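Local coordinates for protein Esterase/lipase (Uncultured bacterium, PDB 3K6K) that probably hydrolyses carboxylic ester bonds, as an alpha/beta-hydrolase-fold esterase related to hormone-sensitive lipase, at residues G160-E172 against L229-M243. Numbering follows the deposited sequence.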
loop_
_atom_site.group_PDB
_atom_site.type_symbol
_atom_site.label_atom_id
_atom_site.label_comp_id
_atom_site.label_asym_id
_atom_site.label_seq_id
_atom_site.Cartn_x
_atom_site.Cartn_y
_atom_site.Cartn_z
ATOM N N GLY A 160 -6.884 7.429 13.521
ATOM C CA GLY A 160 -6.519 6.186 12.806
ATOM C C GLY A 160 -6.179 4.994 13.718
ATOM O O GLY A 160 -6.632 3.878 13.472
ATOM N N GLY A 161 -5.376 5.229 14.748
ATOM C CA GLY A 161 -5.191 4.238 15.813
ATOM C C GLY A 161 -6.489 3.640 16.349
ATOM O O GLY A 161 -6.674 2.420 16.349
ATOM N N LEU A 162 -7.390 4.514 16.778
ATOM C CA LEU A 162 -8.663 4.131 17.327
ATOM C C LEU A 162 -9.593 3.475 16.343
ATOM O O LEU A 162 -10.408 2.635 16.758
ATOM C CB LEU A 162 -9.356 5.334 17.986
ATOM C CG LEU A 162 -8.590 6.051 19.121
ATOM C CD1 LEU A 162 -9.143 7.442 19.290
ATOM C CD2 LEU A 162 -8.643 5.231 20.489
ATOM N N THR A 163 -9.543 3.859 15.058
ATOM C CA THR A 163 -10.332 3.127 14.095
ATOM C C THR A 163 -9.964 1.639 13.994
ATOM O O THR A 163 -10.841 0.820 13.816
ATOM C CB THR A 163 -10.501 3.793 12.718
ATOM O OG1 THR A 163 -10.200 2.850 11.644
ATOM C CG2 THR A 163 -9.771 5.052 12.591
ATOM N N THR A 164 -8.693 1.284 14.165
ATOM C CA THR A 164 -8.328 -0.120 14.334
ATOM C C THR A 164 -8.674 -0.683 15.713
ATOM O O THR A 164 -9.615 -1.509 15.805
ATOM C CB THR A 164 -6.935 -0.385 13.922
ATOM O OG1 THR A 164 -6.889 -0.125 12.533
ATOM C CG2 THR A 164 -6.548 -1.862 14.151
ATOM N N ALA A 165 -7.962 -0.235 16.756
ATOM C CA ALA A 165 -8.344 -0.510 18.172
ATOM C C ALA A 165 -9.847 -0.650 18.509
ATOM O O ALA A 165 -10.283 -1.678 18.960
ATOM C CB ALA A 165 -7.708 0.522 19.061
ATOM N N SER A 166 -10.667 0.366 18.258
ATOM C CA SER A 166 -12.130 0.237 18.483
ATOM C C SER A 166 -12.797 -1.011 17.856
ATOM O O SER A 166 -13.799 -1.523 18.392
ATOM C CB SER A 166 -12.879 1.470 17.954
ATOM O OG SER A 166 -12.890 1.523 16.515
ATOM N N MET A 167 -12.270 -1.488 16.723
ATOM C CA MET A 167 -12.897 -2.617 16.044
ATOM C C MET A 167 -12.381 -3.931 16.631
ATOM O O MET A 167 -13.140 -4.924 16.688
ATOM C CB MET A 167 -12.728 -2.554 14.507
ATOM C CG MET A 167 -13.456 -1.392 13.925
ATOM S SD MET A 167 -15.255 -1.528 14.246
ATOM C CE MET A 167 -15.480 -0.241 15.537
ATOM N N LEU A 168 -11.101 -3.941 17.047
ATOM C CA LEU A 168 -10.581 -5.056 17.797
ATOM C C LEU A 168 -11.459 -5.332 19.034
ATOM O O LEU A 168 -11.938 -6.441 19.206
ATOM C CB LEU A 168 -9.103 -4.829 18.156
ATOM C CG LEU A 168 -8.154 -4.911 16.952
ATOM C CD1 LEU A 168 -6.750 -4.425 17.247
ATOM C CD2 LEU A 168 -8.103 -6.333 16.405
ATOM N N LYS A 169 -11.752 -4.291 19.822
ATOM C CA LYS A 169 -12.643 -4.360 20.993
ATOM C C LYS A 169 -14.077 -4.699 20.539
ATOM O O LYS A 169 -14.788 -5.535 21.154
ATOM C CB LYS A 169 -12.648 -3.015 21.729
ATOM C CG LYS A 169 -12.621 -3.064 23.270
ATOM C CD LYS A 169 -13.903 -3.517 23.925
ATOM C CE LYS A 169 -13.730 -3.674 25.456
ATOM N NZ LYS A 169 -12.627 -4.675 25.653
ATOM N N ALA A 170 -14.518 -4.025 19.479
ATOM C CA ALA A 170 -15.838 -4.308 18.961
ATOM C C ALA A 170 -15.879 -5.819 18.624
ATOM O O ALA A 170 -16.867 -6.482 18.912
ATOM C CB ALA A 170 -16.127 -3.455 17.754
ATOM N N LYS A 171 -14.779 -6.368 18.105
ATOM C CA LYS A 171 -14.712 -7.785 17.706
ATOM C C LYS A 171 -14.719 -8.695 18.940
ATOM O O LYS A 171 -15.544 -9.614 18.969
ATOM C CB LYS A 171 -13.482 -8.080 16.835
ATOM C CG LYS A 171 -13.547 -9.373 15.935
ATOM C CD LYS A 171 -12.252 -9.573 15.069
ATOM C CE LYS A 171 -11.090 -10.065 15.950
ATOM N NZ LYS A 171 -9.661 -9.632 15.564
ATOM N N GLU A 172 -13.797 -8.450 19.902
ATOM C CA GLU A 172 -13.784 -9.119 21.222
ATOM C C GLU A 172 -15.195 -9.223 21.745
ATOM O O GLU A 172 -15.642 -10.297 22.066
ATOM C CB GLU A 172 -12.923 -8.388 22.269
ATOM C CG GLU A 172 -11.452 -8.931 22.425
ATOM C CD GLU A 172 -10.497 -7.992 23.253
ATOM O OE1 GLU A 172 -9.466 -7.478 22.695
ATOM O OE2 GLU A 172 -10.781 -7.765 24.473
ATOM N N LEU A 229 -4.457 -2.800 22.148
ATOM C CA LEU A 229 -5.500 -1.750 22.007
ATOM C C LEU A 229 -4.959 -0.318 22.060
ATOM O O LEU A 229 -5.684 0.651 21.778
ATOM C CB LEU A 229 -6.581 -1.922 23.085
ATOM C CG LEU A 229 -7.798 -2.770 22.735
ATOM C CD1 LEU A 229 -7.406 -3.994 21.947
ATOM C CD2 LEU A 229 -8.452 -3.166 24.022
ATOM N N ILE A 230 -3.687 -0.196 22.420
ATOM C CA ILE A 230 -2.946 1.055 22.371
ATOM C C ILE A 230 -2.128 1.148 21.051
ATOM O O ILE A 230 -2.221 2.116 20.299
ATOM C CB ILE A 230 -1.972 1.141 23.618
ATOM C CG1 ILE A 230 -2.745 1.135 24.937
ATOM C CG2 ILE A 230 -1.060 2.384 23.576
ATOM C CD1 ILE A 230 -1.854 1.318 26.163
ATOM N N SER A 231 -1.281 0.154 20.818
ATOM C CA SER A 231 -0.448 0.047 19.606
ATOM C C SER A 231 -0.864 -1.158 18.709
ATOM O O SER A 231 -0.206 -2.248 18.703
ATOM C CB SER A 231 1.036 -0.005 19.954
ATOM O OG SER A 231 1.467 1.145 20.702
ATOM N N PRO A 232 -1.935 -0.961 17.910
ATOM C CA PRO A 232 -2.523 -2.080 17.175
ATOM C C PRO A 232 -1.522 -2.808 16.279
ATOM O O PRO A 232 -1.723 -3.960 15.913
ATOM C CB PRO A 232 -3.653 -1.381 16.398
ATOM C CG PRO A 232 -4.078 -0.252 17.300
ATOM C CD PRO A 232 -2.718 0.276 17.687
ATOM N N VAL A 233 -0.416 -2.160 15.957
ATOM C CA VAL A 233 0.667 -2.844 15.298
ATOM C C VAL A 233 1.053 -4.197 15.995
ATOM O O VAL A 233 1.432 -5.166 15.339
ATOM C CB VAL A 233 1.823 -1.847 15.075
ATOM C CG1 VAL A 233 3.110 -2.488 15.109
ATOM C CG2 VAL A 233 1.634 -1.119 13.745
ATOM N N TYR A 234 0.909 -4.264 17.308
ATOM C CA TYR A 234 1.249 -5.472 18.054
ATOM C C TYR A 234 0.046 -6.395 18.228
ATOM O O TYR A 234 0.162 -7.376 18.899
ATOM C CB TYR A 234 1.928 -5.098 19.403
ATOM C CG TYR A 234 3.177 -4.267 19.115
ATOM C CD1 TYR A 234 4.355 -4.879 18.660
ATOM C CD2 TYR A 234 3.149 -2.876 19.188
ATOM C CE1 TYR A 234 5.464 -4.113 18.319
ATOM C CE2 TYR A 234 4.254 -2.108 18.854
ATOM C CZ TYR A 234 5.405 -2.718 18.418
ATOM O OH TYR A 234 6.509 -1.948 18.076
ATOM N N ALA A 235 -1.103 -6.105 17.617
ATOM C CA ALA A 235 -2.327 -6.932 17.833
ATOM C C ALA A 235 -2.382 -8.280 17.070
ATOM O O ALA A 235 -1.541 -8.572 16.223
ATOM C CB ALA A 235 -3.594 -6.123 17.542
ATOM N N ASP A 236 -3.380 -9.089 17.400
ATOM C CA ASP A 236 -3.840 -10.148 16.531
ATOM C C ASP A 236 -4.902 -9.465 15.704
ATOM O O ASP A 236 -6.001 -9.161 16.163
ATOM C CB ASP A 236 -4.433 -11.318 17.313
ATOM C CG ASP A 236 -5.224 -12.268 16.432
ATOM O OD1 ASP A 236 -5.126 -12.147 15.188
ATOM O OD2 ASP A 236 -5.958 -13.122 16.992
ATOM N N LEU A 237 -4.561 -9.190 14.460
ATOM C CA LEU A 237 -5.411 -8.317 13.668
ATOM C C LEU A 237 -6.377 -9.104 12.834
ATOM O O LEU A 237 -7.020 -8.527 11.952
ATOM C CB LEU A 237 -4.501 -7.470 12.783
ATOM C CG LEU A 237 -3.740 -6.393 13.571
ATOM C CD1 LEU A 237 -2.337 -6.145 13.082
ATOM C CD2 LEU A 237 -4.580 -5.104 13.495
ATOM N N SER A 238 -6.404 -10.424 13.031
ATOM C CA SER A 238 -7.327 -11.344 12.323
ATOM C C SER A 238 -8.794 -10.877 12.280
ATOM O O SER A 238 -9.388 -10.514 13.306
ATOM C CB SER A 238 -7.324 -12.729 13.022
ATOM O OG SER A 238 -6.016 -13.259 13.137
ATOM N N GLY A 239 -9.385 -10.884 11.110
ATOM C CA GLY A 239 -10.849 -10.780 11.016
ATOM C C GLY A 239 -11.345 -9.359 10.960
ATOM O O GLY A 239 -12.571 -9.093 10.810
ATOM N N LEU A 240 -10.402 -8.425 11.073
ATOM C CA LEU A 240 -10.694 -7.027 10.724
ATOM C C LEU A 240 -11.090 -6.892 9.258
ATOM O O LEU A 240 -10.619 -7.685 8.425
ATOM C CB LEU A 240 -9.503 -6.159 11.061
ATOM C CG LEU A 240 -9.282 -5.991 12.578
ATOM C CD1 LEU A 240 -8.202 -4.988 12.766
ATOM C CD2 LEU A 240 -10.526 -5.544 13.356
ATOM N N PRO A 241 -11.968 -5.928 8.950
ATOM C CA PRO A 241 -12.512 -5.587 7.635
ATOM C C PRO A 241 -11.538 -4.810 6.731
ATOM O O PRO A 241 -10.471 -4.341 7.190
ATOM C CB PRO A 241 -13.712 -4.693 7.966
ATOM C CG PRO A 241 -13.587 -4.296 9.365
ATOM C CD PRO A 241 -12.502 -5.067 10.025
ATOM N N GLU A 242 -11.854 -4.674 5.454
ATOM C CA GLU A 242 -10.859 -4.081 4.546
ATOM C C GLU A 242 -10.363 -2.683 4.914
ATOM O O GLU A 242 -11.130 -1.825 5.330
ATOM C CB GLU A 242 -11.248 -4.177 3.105
ATOM C CG GLU A 242 -12.664 -3.876 2.817
ATOM C CD GLU A 242 -13.104 -4.453 1.456
ATOM O OE1 GLU A 242 -12.308 -4.429 0.493
ATOM O OE2 GLU A 242 -14.263 -4.883 1.341
ATOM N N MET A 243 -9.063 -2.475 4.730
ATOM C CA MET A 243 -8.405 -1.272 5.158
ATOM C C MET A 243 -7.902 -0.482 3.948
ATOM O O MET A 243 -7.351 -1.067 3.002
ATOM C CB MET A 243 -7.232 -1.655 6.032
ATOM C CG MET A 243 -7.583 -2.197 7.416
ATOM S SD MET A 243 -6.001 -2.545 8.236
ATOM C CE MET A 243 -6.412 -3.048 9.916
#
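Leu-168 and Leu-240 cross at about a right angle, CD2 of Leu-168 lying 3.9 Å from CD1 of Leu-240. With its CG anti to the carbonyl carbon (chi1 -70°), Leu-168 can spread its fork over the loop: the small Ala-235 lets CD1 come to 3.6 Å from its CB, while CD2 rests near the backbone O of Asp-236. Leu-240 is forked too, reaching with CD2 to CB of Met-167 and with CD1 to CG2 of Thr-164. Were Leu-240 cut back to an alanine, a gap would probably open between Met-167, Thr-164 and Leu-168. Thr-164 turns its methyl CG2 to the loop, 3.7 Å from CB of Pro-232; its buried OG1 has no hydrogen-bond partner and faces CE of Met-243. Helix 158-172 begins within the GxSxG sequence that probably forms the nucleophile elbow of this alpha/beta hydrolase, and the loop lying along it leads into strand 243-248 of the central sheet. Small Ala-165 lets the chain come close, its CB 3.4 Å from O of Leu-229. At the helix's C-terminal end, Lys-171, bent at chi3 and chi4, arches over Gly-239, whose positive phi (88°) in a type II turn suits glycine; a CB there would also crowd CD of Lys-171. NZ donates to O of Ser-238, though the modelled 2.4 Å is doubtfully short. Asp-236 OD1 accepts from N of Ser-238, above the carboxylate plane, in an Asx turn.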